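Periplasmic binding protein component of an ABC type zinc uptake transporter (Synechocystis sp., PDB 1PQ4) binds zinc and probably delivers it in the periplasm to an ABC-type transporter for uptake into the cell. Local coordinates at residues Val7-Pro10 with Pro11-Tyr14; Ile184-Leu188 with Pro189-Phe193; Ala72-Ala75 with Asn76-Leu79. All coordinates share one frame; numbering follows the deposited sequence.

Interaction 1: Val7-Pro10 with Pro11-Tyr14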
ATOM      1  N   VAL A   7      -2.950   1.214 -13.615  1.00 10.89           N
ATOM      2  CA  VAL A   7      -2.108   1.294 -12.436  1.00 10.74           C
ATOM      3  C   VAL A   7      -1.890  -0.130 -11.916  1.00 13.78           C
ATOM      4  O   VAL A   7      -2.617  -1.048 -12.295  1.00 16.99           O
ATOM      5  CB  VAL A   7      -2.746   2.146 -11.318  1.00 13.59           C
ATOM      6  CG1 VAL A   7      -3.044   3.566 -11.863  1.00 14.59           C
ATOM      7  CG2 VAL A   7      -4.032   1.456 -10.826  1.00 10.74           C
ATOM      8  N   SER A   8      -0.904  -0.298 -11.053  1.00 14.24           N
ATOM      9  CA  SER A   8      -0.603  -1.622 -10.521  1.00 13.07           C
ATOM     10  C   SER A   8      -1.591  -2.154  -9.493  1.00 15.65           C
ATOM     11  O   SER A   8      -2.064  -3.268  -9.624  1.00 14.10           O
ATOM     12  CB  SER A   8       0.792  -1.632  -9.898  1.00 15.71           C
ATOM     13  OG  SER A   8       1.793  -1.523 -10.901  1.00 16.58           O
ATOM     14  N   ILE A   9      -1.961  -1.333  -8.509  1.00 11.45           N
ATOM     15  CA  ILE A   9      -2.819  -1.867  -7.431  1.00 12.27           C
ATOM     16  C   ILE A   9      -3.999  -0.979  -7.148  1.00 15.02           C
ATOM     17  O   ILE A   9      -3.977   0.214  -7.466  1.00 15.49           O
ATOM     18  CB  ILE A   9      -1.974  -2.105  -6.152  1.00 12.95           C
ATOM     19  CG1 ILE A   9      -1.178  -0.832  -5.806  1.00 14.32           C
ATOM     20  CG2 ILE A   9      -1.000  -3.244  -6.377  1.00 11.71           C
ATOM     21  CD1 ILE A   9      -0.644  -0.780  -4.376  1.00 28.05           C
ATOM     22  N   PRO A  10      -5.068  -1.551  -6.543  1.00 14.43           N
ATOM     23  CA  PRO A  10      -6.284  -0.789  -6.245  1.00 14.43           C
ATOM     24  C   PRO A  10      -6.120   0.575  -5.574  1.00 10.07           C
ATOM     25  O   PRO A  10      -6.760   1.532  -6.003  1.00 14.44           O
ATOM     26  CB  PRO A  10      -7.162  -1.789  -5.386  1.00 12.60           C
ATOM     27  CG  PRO A  10      -6.650  -3.185  -5.935  1.00 12.46           C
ATOM     28  CD  PRO A  10      -5.153  -2.948  -6.079  1.00 12.34           C
ATOM     29  N   PRO A  11      -5.272   0.683  -4.533  1.00 10.73           N
ATOM     30  CA  PRO A  11      -5.131   2.009  -3.894  1.00 13.94           C
ATOM     31  C   PRO A  11      -4.735   3.104  -4.906  1.00 15.92           C
ATOM     32  O   PRO A  11      -5.097   4.266  -4.759  1.00 13.93           O
ATOM     33  CB  PRO A  11      -4.016   1.786  -2.881  1.00 16.49           C
ATOM     34  CG  PRO A  11      -4.081   0.341  -2.584  1.00 16.33           C
ATOM     35  CD  PRO A  11      -4.451  -0.327  -3.842  1.00 11.71           C
ATOM     36  N   GLN A  12      -3.966   2.725  -5.925  1.00 13.88           N
ATOM     37  CA  GLN A  12      -3.548   3.722  -6.910  1.00 12.78           C
ATOM     38  C   GLN A  12      -4.719   4.221  -7.712  1.00 13.98           C
ATOM     39  O   GLN A  12      -4.675   5.311  -8.265  1.00 13.57           O
ATOM     40  CB  GLN A  12      -2.501   3.133  -7.848  1.00  9.30           C
ATOM     41  CG  GLN A  12      -1.175   2.967  -7.191  1.00  9.85           C
ATOM     42  CD  GLN A  12      -0.199   2.343  -8.167  1.00 18.36           C
ATOM     43  OE1 GLN A  12      -0.424   1.208  -8.612  1.00 15.85           O
ATOM     44  NE2 GLN A  12       0.873   3.084  -8.518  1.00 13.33           N
ATOM     45  N   GLN A  13      -5.800   3.450  -7.772  1.00 11.61           N
ATOM     46  CA  GLN A  13      -6.926   3.928  -8.546  1.00 12.56           C
ATOM     47  C   GLN A  13      -7.543   5.084  -7.762  1.00 12.35           C
ATOM     48  O   GLN A  13      -8.106   6.008  -8.339  1.00 14.95           O
ATOM     49  CB  GLN A  13      -7.949   2.784  -8.708  1.00 16.64           C
ATOM     50  CG  GLN A  13      -9.204   3.177  -9.428  1.00 13.90           C
ATOM     51  CD  GLN A  13     -10.324   3.560  -8.496  1.00 20.78           C
ATOM     52  OE1 GLN A  13     -11.266   4.248  -8.891  1.00 28.16           O
ATOM     53  NE2 GLN A  13     -10.242   3.124  -7.270  1.00 13.84           N
ATOM     54  N   TYR A  14      -7.493   4.976  -6.434  1.00 12.08           N
ATOM     55  CA  TYR A  14      -8.024   6.032  -5.577  1.00 13.58           C
ATOM     56  C   TYR A  14      -7.214   7.349  -5.847  1.00 15.44           C
ATOM     57  O   TYR A  14      -7.779   8.431  -5.998  1.00 13.09           O
ATOM     58  CB  TYR A  14      -7.860   5.619  -4.116  1.00 15.61           C
ATOM     59  CG  TYR A  14      -8.396   6.620  -3.109  1.00 16.15           C
ATOM     60  CD1 TYR A  14      -9.746   6.598  -2.722  1.00 21.39           C
ATOM     61  CD2 TYR A  14      -7.566   7.598  -2.562  1.00 10.73           C
ATOM     62  CE1 TYR A  14     -10.246   7.519  -1.824  1.00 20.59           C
ATOM     63  CE2 TYR A  14      -8.063   8.563  -1.654  1.00 14.39           C
ATOM     64  CZ  TYR A  14      -9.413   8.493  -1.301  1.00 23.24           C
ATOM     65  OH  TYR A  14      -9.952   9.399  -0.446  1.00 23.22           O
TER

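Interaction 2: Ile184-Leu188 with Pro189-Phe193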
ATOM      1  N   ILE A 184      -5.641   9.650  16.486  1.00 21.67           N
ATOM      2  CA  ILE A 184      -6.054   8.303  16.871  1.00 21.78           C
ATOM      3  C   ILE A 184      -4.901   7.524  17.503  1.00 21.50           C
ATOM      4  O   ILE A 184      -5.084   6.876  18.525  1.00 22.57           O
ATOM      5  CB  ILE A 184      -6.574   7.521  15.622  1.00 20.64           C
ATOM      6  CG1 ILE A 184      -7.843   8.198  15.117  1.00 24.32           C
ATOM      7  CG2 ILE A 184      -6.779   6.016  15.940  1.00 20.42           C
ATOM      8  CD1 ILE A 184      -8.250   7.805  13.702  1.00 28.05           C
ATOM      9  N   LEU A 185      -3.698   7.606  16.921  1.00 17.39           N
ATOM     10  CA  LEU A 185      -2.577   6.803  17.406  1.00 18.39           C
ATOM     11  C   LEU A 185      -1.626   7.393  18.434  1.00 24.17           C
ATOM     12  O   LEU A 185      -0.923   6.650  19.103  1.00 25.70           O
ATOM     13  CB  LEU A 185      -1.717   6.357  16.196  1.00 19.18           C
ATOM     14  CG  LEU A 185      -1.932   5.152  15.272  1.00 30.17           C
ATOM     15  CD1 LEU A 185      -3.109   4.344  15.673  1.00 18.48           C
ATOM     16  CD2 LEU A 185      -1.981   5.591  13.813  1.00 22.36           C
ATOM     17  N   GLN A 186      -1.557   8.705  18.584  1.00 26.51           N
ATOM     18  CA  GLN A 186      -0.559   9.192  19.539  1.00 34.80           C
ATOM     19  C   GLN A 186      -0.680   8.803  21.019  1.00 30.16           C
ATOM     20  O   GLN A 186       0.342   8.585  21.664  1.00 28.58           O
ATOM     21  CB  GLN A 186      -0.374  10.710  19.426  1.00 40.45           C
ATOM     22  CG  GLN A 186       0.273  11.167  18.088  1.00 58.14           C
ATOM     23  CD  GLN A 186       1.334  10.191  17.506  1.00 66.42           C
ATOM     24  OE1 GLN A 186       1.002   9.097  17.019  1.00 65.76           O
ATOM     25  NE2 GLN A 186       2.606  10.600  17.548  1.00 68.69           N
ATOM     26  N   PRO A 187      -1.911   8.622  21.548  1.00 28.89           N
ATOM     27  CA  PRO A 187      -2.024   8.270  22.970  1.00 29.83           C
ATOM     28  C   PRO A 187      -1.785   6.816  23.385  1.00 31.59           C
ATOM     29  O   PRO A 187      -1.744   6.520  24.556  1.00 34.21           O
ATOM     30  CB  PRO A 187      -3.434   8.757  23.320  1.00 30.13           C
ATOM     31  CG  PRO A 187      -4.213   8.411  22.074  1.00 33.42           C
ATOM     32  CD  PRO A 187      -3.247   8.801  20.942  1.00 28.21           C
ATOM     33  N   LEU A 188      -1.624   5.907  22.441  1.00 28.03           N
ATOM     34  CA  LEU A 188      -1.398   4.515  22.806  1.00 27.14           C
ATOM     35  C   LEU A 188      -0.137   4.285  23.611  1.00 26.50           C
ATOM     36  O   LEU A 188       0.926   4.748  23.249  1.00 29.27           O
ATOM     37  CB  LEU A 188      -1.338   3.669  21.551  1.00 28.80           C
ATOM     38  CG  LEU A 188      -2.502   3.932  20.576  1.00 32.88           C
ATOM     39  CD1 LEU A 188      -2.387   2.951  19.416  1.00 25.29           C
ATOM     40  CD2 LEU A 188      -3.854   3.778  21.294  1.00 37.78           C
ATOM     41  N   PRO A 189      -0.236   3.569  24.741  1.00 32.66           N
ATOM     42  CA  PRO A 189       0.974   3.309  25.537  1.00 27.14           C
ATOM     43  C   PRO A 189       1.694   2.150  24.872  1.00 30.39           C
ATOM     44  O   PRO A 189       2.898   2.046  24.972  1.00 36.75           O
ATOM     45  CB  PRO A 189       0.429   2.875  26.913  1.00 34.55           C
ATOM     46  CG  PRO A 189      -1.012   3.324  26.909  1.00 39.25           C
ATOM     47  CD  PRO A 189      -1.446   3.138  25.464  1.00 37.45           C
ATOM     48  N   GLN A 190       0.935   1.266  24.225  1.00 23.21           N
ATOM     49  CA  GLN A 190       1.479   0.096  23.543  1.00 29.19           C
ATOM     50  C   GLN A 190       1.646   0.517  22.080  1.00 29.98           C
ATOM     51  O   GLN A 190       0.679   0.855  21.375  1.00 28.77           O
ATOM     52  CB  GLN A 190       0.521  -1.109  23.669  1.00 34.33           C
ATOM     53  CG  GLN A 190       0.929  -2.377  22.868  1.00 37.90           C
ATOM     54  CD  GLN A 190       2.353  -2.837  23.167  1.00 40.01           C
ATOM     55  OE1 GLN A 190       3.295  -2.492  22.458  1.00 41.61           O
ATOM     56  NE2 GLN A 190       2.514  -3.618  24.234  1.00 45.17           N
ATOM     57  N   ARG A 191       2.882   0.512  21.625  1.00 21.58           N
ATOM     58  CA  ARG A 191       3.147   0.960  20.258  1.00 27.72           C
ATOM     59  C   ARG A 191       3.349  -0.185  19.276  1.00 23.56           C
ATOM     60  O   ARG A 191       3.441   0.010  18.069  1.00 19.55           O
ATOM     61  CB  ARG A 191       4.421   1.798  20.266  1.00 35.43           C
ATOM     62  CG  ARG A 191       4.268   3.102  19.627  1.00 49.57           C
ATOM     63  CD  ARG A 191       4.265   4.174  20.665  1.00 44.52           C
ATOM     64  NE  ARG A 191       2.954   4.705  20.943  1.00 43.98           N
ATOM     65  CZ  ARG A 191       2.196   5.417  20.112  1.00 38.77           C
ATOM     66  NH1 ARG A 191       2.555   5.721  18.869  1.00 31.20           N
ATOM     67  NH2 ARG A 191       1.074   5.901  20.584  1.00 32.07           N
ATOM     68  N   LYS A 192       3.403  -1.386  19.800  1.00 23.41           N
ATOM     69  CA  LYS A 192       3.662  -2.561  18.977  1.00 23.68           C
ATOM     70  C   LYS A 192       2.407  -3.235  18.433  1.00 23.26           C
ATOM     71  O   LYS A 192       1.379  -3.226  19.118  1.00 25.56           O
ATOM     72  CB  LYS A 192       4.432  -3.565  19.834  1.00 26.25           C
ATOM     73  CG  LYS A 192       5.695  -2.976  20.444  1.00 34.63           C
ATOM     74  CD  LYS A 192       6.471  -3.997  21.282  1.00 42.45           C
ATOM     75  CE  LYS A 192       7.686  -3.326  21.925  1.00 47.84           C
ATOM     76  NZ  LYS A 192       8.623  -4.282  22.565  1.00 54.08           N
ATOM     77  N   PHE A 193       2.455  -3.762  17.196  1.00 19.39           N
ATOM     78  CA  PHE A 193       1.303  -4.537  16.655  1.00 18.25           C
ATOM     79  C   PHE A 193       1.883  -5.677  15.820  1.00 19.15           C
ATOM     80  O   PHE A 193       2.946  -5.546  15.216  1.00 19.40           O
ATOM     81  CB  PHE A 193       0.259  -3.704  15.865  1.00 16.17           C
ATOM     82  CG  PHE A 193       0.772  -3.061  14.598  1.00 20.49           C
ATOM     83  CD1 PHE A 193       0.344  -3.520  13.359  1.00 24.66           C
ATOM     84  CD2 PHE A 193       1.655  -1.959  14.646  1.00 21.10           C
ATOM     85  CE1 PHE A 193       0.764  -2.908  12.179  1.00 21.32           C
ATOM     86  CE2 PHE A 193       2.095  -1.323  13.452  1.00 19.06           C
ATOM     87  CZ  PHE A 193       1.642  -1.804  12.223  1.00 19.42           C
TER

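Interaction 3: Ala72-Ala75 with Asn76-Leu79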
ATOM      1  N   ALA A  72       6.778  -4.502 -23.547  1.00 24.98           N
ATOM      2  CA  ALA A  72       6.563  -5.225 -24.794  1.00 25.87           C
ATOM      3  C   ALA A  72       5.100  -5.167 -25.209  1.00 28.54           C
ATOM      4  O   ALA A  72       4.778  -5.177 -26.413  1.00 25.67           O
ATOM      5  CB  ALA A  72       6.979  -6.681 -24.618  1.00 22.16           C
ATOM      6  N   ALA A  73       4.195  -5.115 -24.235  1.00 23.95           N
ATOM      7  CA  ALA A  73       2.763  -5.089 -24.573  1.00 27.26           C
ATOM      8  C   ALA A  73       2.322  -3.737 -25.159  1.00 27.91           C
ATOM      9  O   ALA A  73       1.342  -3.633 -25.926  1.00 28.53           O
ATOM     10  CB  ALA A  73       1.924  -5.428 -23.315  1.00 31.08           C
ATOM     11  N   ASN A  74       3.043  -2.690 -24.788  1.00 29.37           N
ATOM     12  CA  ASN A  74       2.723  -1.352 -25.257  1.00 29.67           C
ATOM     13  C   ASN A  74       3.975  -0.521 -25.139  1.00 29.25           C
ATOM     14  O   ASN A  74       4.357  -0.090 -24.049  1.00 27.56           O
ATOM     15  CB  ASN A  74       1.615  -0.725 -24.407  1.00 30.89           C
ATOM     16  CG  ASN A  74       1.041   0.528 -25.054  1.00 36.34           C
ATOM     17  OD1 ASN A  74       1.676   1.132 -25.923  1.00 30.78           O
ATOM     18  ND2 ASN A  74      -0.157   0.930 -24.627  1.00 35.92           N
ATOM     19  N   ALA A  75       4.622  -0.285 -26.266  1.00 29.39           N
ATOM     20  CA  ALA A  75       5.863   0.474 -26.264  1.00 32.21           C
ATOM     21  C   ALA A  75       5.634   1.969 -26.290  1.00 31.13           C
ATOM     22  O   ALA A  75       6.552   2.745 -26.088  1.00 32.64           O
ATOM     23  CB  ALA A  75       6.712   0.065 -27.449  1.00 36.85           C
ATOM     24  N   ASN A  76       4.397   2.374 -26.509  1.00 35.15           N
ATOM     25  CA  ASN A  76       4.091   3.784 -26.575  1.00 34.65           C
ATOM     26  C   ASN A  76       3.656   4.398 -25.251  1.00 34.67           C
ATOM     27  O   ASN A  76       3.830   5.605 -25.038  1.00 31.89           O
ATOM     28  CB  ASN A  76       3.026   3.977 -27.634  1.00 38.62           C
ATOM     29  CG  ASN A  76       3.487   3.465 -28.985  1.00 50.31           C
ATOM     30  OD1 ASN A  76       4.477   3.959 -29.527  1.00 39.94           O
ATOM     31  ND2 ASN A  76       2.791   2.452 -29.521  1.00 51.28           N
ATOM     32  N   MET A  77       3.124   3.583 -24.350  1.00 30.60           N
ATOM     33  CA  MET A  77       2.665   4.131 -23.079  1.00 29.36           C
ATOM     34  C   MET A  77       3.761   4.660 -22.184  1.00 27.93           C
ATOM     35  O   MET A  77       4.834   4.067 -22.040  1.00 32.54           O
ATOM     36  CB  MET A  77       1.831   3.118 -22.304  1.00 28.51           C
ATOM     37  CG  MET A  77       2.600   2.144 -21.514  1.00 29.03           C
ATOM     38  SD  MET A  77       1.472   0.952 -20.729  1.00 26.97           S
ATOM     39  CE  MET A  77       2.676  -0.163 -20.168  1.00 21.08           C
ATOM     40  N   LYS A  78       3.468   5.785 -21.558  1.00 25.15           N
ATOM     41  CA  LYS A  78       4.419   6.405 -20.665  1.00 21.95           C
ATOM     42  C   LYS A  78       4.431   5.664 -19.333  1.00 22.58           C
ATOM     43  O   LYS A  78       3.380   5.367 -18.769  1.00 25.59           O
ATOM     44  CB  LYS A  78       4.027   7.879 -20.426  1.00 24.61           C
ATOM     45  N   LEU A  79       5.614   5.357 -18.842  1.00 19.22           N
ATOM     46  CA  LEU A  79       5.749   4.729 -17.529  1.00 19.47           C
ATOM     47  C   LEU A  79       5.968   5.850 -16.519  1.00 23.76           C
ATOM     48  O   LEU A  79       6.982   6.568 -16.575  1.00 24.11           O
ATOM     49  CB  LEU A  79       6.955   3.819 -17.498  1.00 20.25           C
ATOM     50  CG  LEU A  79       6.852   2.623 -18.470  1.00 25.82           C
ATOM     51  CD1 LEU A  79       8.077   1.749 -18.310  1.00 32.24           C
ATOM     52  CD2 LEU A  79       5.624   1.799 -18.186  1.00 27.19           C
TER
HETATM   53  O   HOH W   1       5.805   1.488 -22.254  1.00 38.58           O

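Interaction 1: Val7-Pro10 with Pro11-Tyr14
The backbone bends between Ile9 and Gln12, where the chain leaves strand 3-7 and enters helix 10-20. Gln12 N donates to Ile9 O at 2.9 Å, and Gln13 N to Pro10 O at 2.8 Å. Both bonds reach back three residues and form the first turn. Pro10 and Pro11 bring no N-H here, which suits the start of a helix. Their rings lie side by side, with Pro10 CB tight against Pro11 CD at 3.4 Å. Ile9 CB rests on the same Pro11 CD at 3.8 Å.

The Gln12 side chain runs back over the bend. CG stands anti to the carbonyl carbon (chi1 -73°) and the chain is extended beyond it. Gln12 OE1 thus meets Ile9 N at 3.0 Å, and more weakly Ser8 N. The position of OE1 is doubtful, since it crowds another part of the model. Val7 CB packs on Gln12 CB at 3.6 Å. Ser8 OG turns to Glu63 and Tyr55.

The Ile9 side chain is about 8 Å from the bound zinc ion. If OE1 is placed correctly, the Gln12 side chain probably satisfies the backbone N-H of Ile9, and more weakly that of Ser8, in this buried bend.

Interaction 2: Ile184-Leu188 with Pro189-Phe193
Arg191 reaches back across the turn and sets the edge of its guanidinium against the backbone carbonyls of Leu185 and Leu188. The side chain bends at chi2 (108°) and again at chi3, which brings the group back near the C-terminal part of helix 160-185. Leu188 O is gripped side-on by two nitrogens. Arg191 NH2 lies 2.9 Å from Leu188 O, and Arg191 NE 3.1 Å from the same oxygen. Leu188 O sits in the guanidinium plane. NH2 approaches this carbonyl in its own plane and on a lone pair, whereas NE is tilted from that plane.

The same NH2 also donates to Leu185 O at 2.6 Å, with an N-H...O angle of 152°. Gln186 O is near NH2 as well, but its angle is too poor for a bond. Leu188 CB lies 3.4 Å from Arg191 NH2, and the two side chains cross at about a right angle. Residues 185-188 form a type I beta turn, so the arginine spans its first and last carbonyls.

The turn bond from Leu188 N to Leu185 O is weak. A positive group beside these carbonyls would probably be favoured by the helix dipole. Three bonds from NE and NH2 to two backbone oxygens, with NH1 held by Asn208 O, probably fix the guanidinium and tie the turn to the approach to strand 210-213.

Interaction 3: Ala72-Ala75 with Asn76-Leu79
An Asx turn at Asn74 closes the helix-to-strand connection of the beta-alpha-beta unit 54-57, 67-73, 78-81, and draws in Asn76 and Met77. Asn74 is the first residue to leave the helical conformation. Its CG is anti to the backbone N (chi1 -167°), which swings the amide over the following loop. Asn74 OD1 accepts from Asn76 N at 3.0 Å, with the donor tilted 29° from the carbonyl plane. A weak second bond comes to Asn74 OD1 from Met77 N at 3.3 Å.

The other end of the amide, ND2, donates to Leu49 O. This second hold fixes the rotation of the group. Met77 CB lies 3.8 Å from Asn74 ND2, and Met77 SD passes 4.0 Å from Asn74 CB. A water donates to both Asn74 O and Met77 O, at 2.8 Å each, and bridges the loop. With only a methyl at this position, as in an alanine, Asn76 N and Leu49 O would probably lose their amide partner, and Met77 N its weak one, leaving the loop less firmly held.

Met77 then leans on Leu70 of helix 67-73 and on Tyr55 of strand 54-57. Lys78 pairs by its backbone with Glu53 and Tyr55, so the loop delivers the chain to edge strand 78-81 beside strand 54-57.

In the fold
All three contacts lie where the chain passes between a strand and a helix. Along the sequence the order is interaction 1, interaction 3, interaction 2. Interactions 1 and 3 share the four-stranded parallel sheet: interaction 1 follows strand 3-7, and interaction 3 leads into edge strand 78-81. Their centres are about 18 Å apart. Interaction 2 lies elsewhere, between long helix 160-185 and strand 192-195. Its centre is about 29 Å from that of interaction 1. Interactions 2 and 3 lie on opposite sides of the chain's centre, about 44 Å apart between centres. Interaction 1 alone is near the zinc site of His37, His133 and His197. Interactions 2 and 3 are structural connections away from the metal, each joining a helix to the next strand.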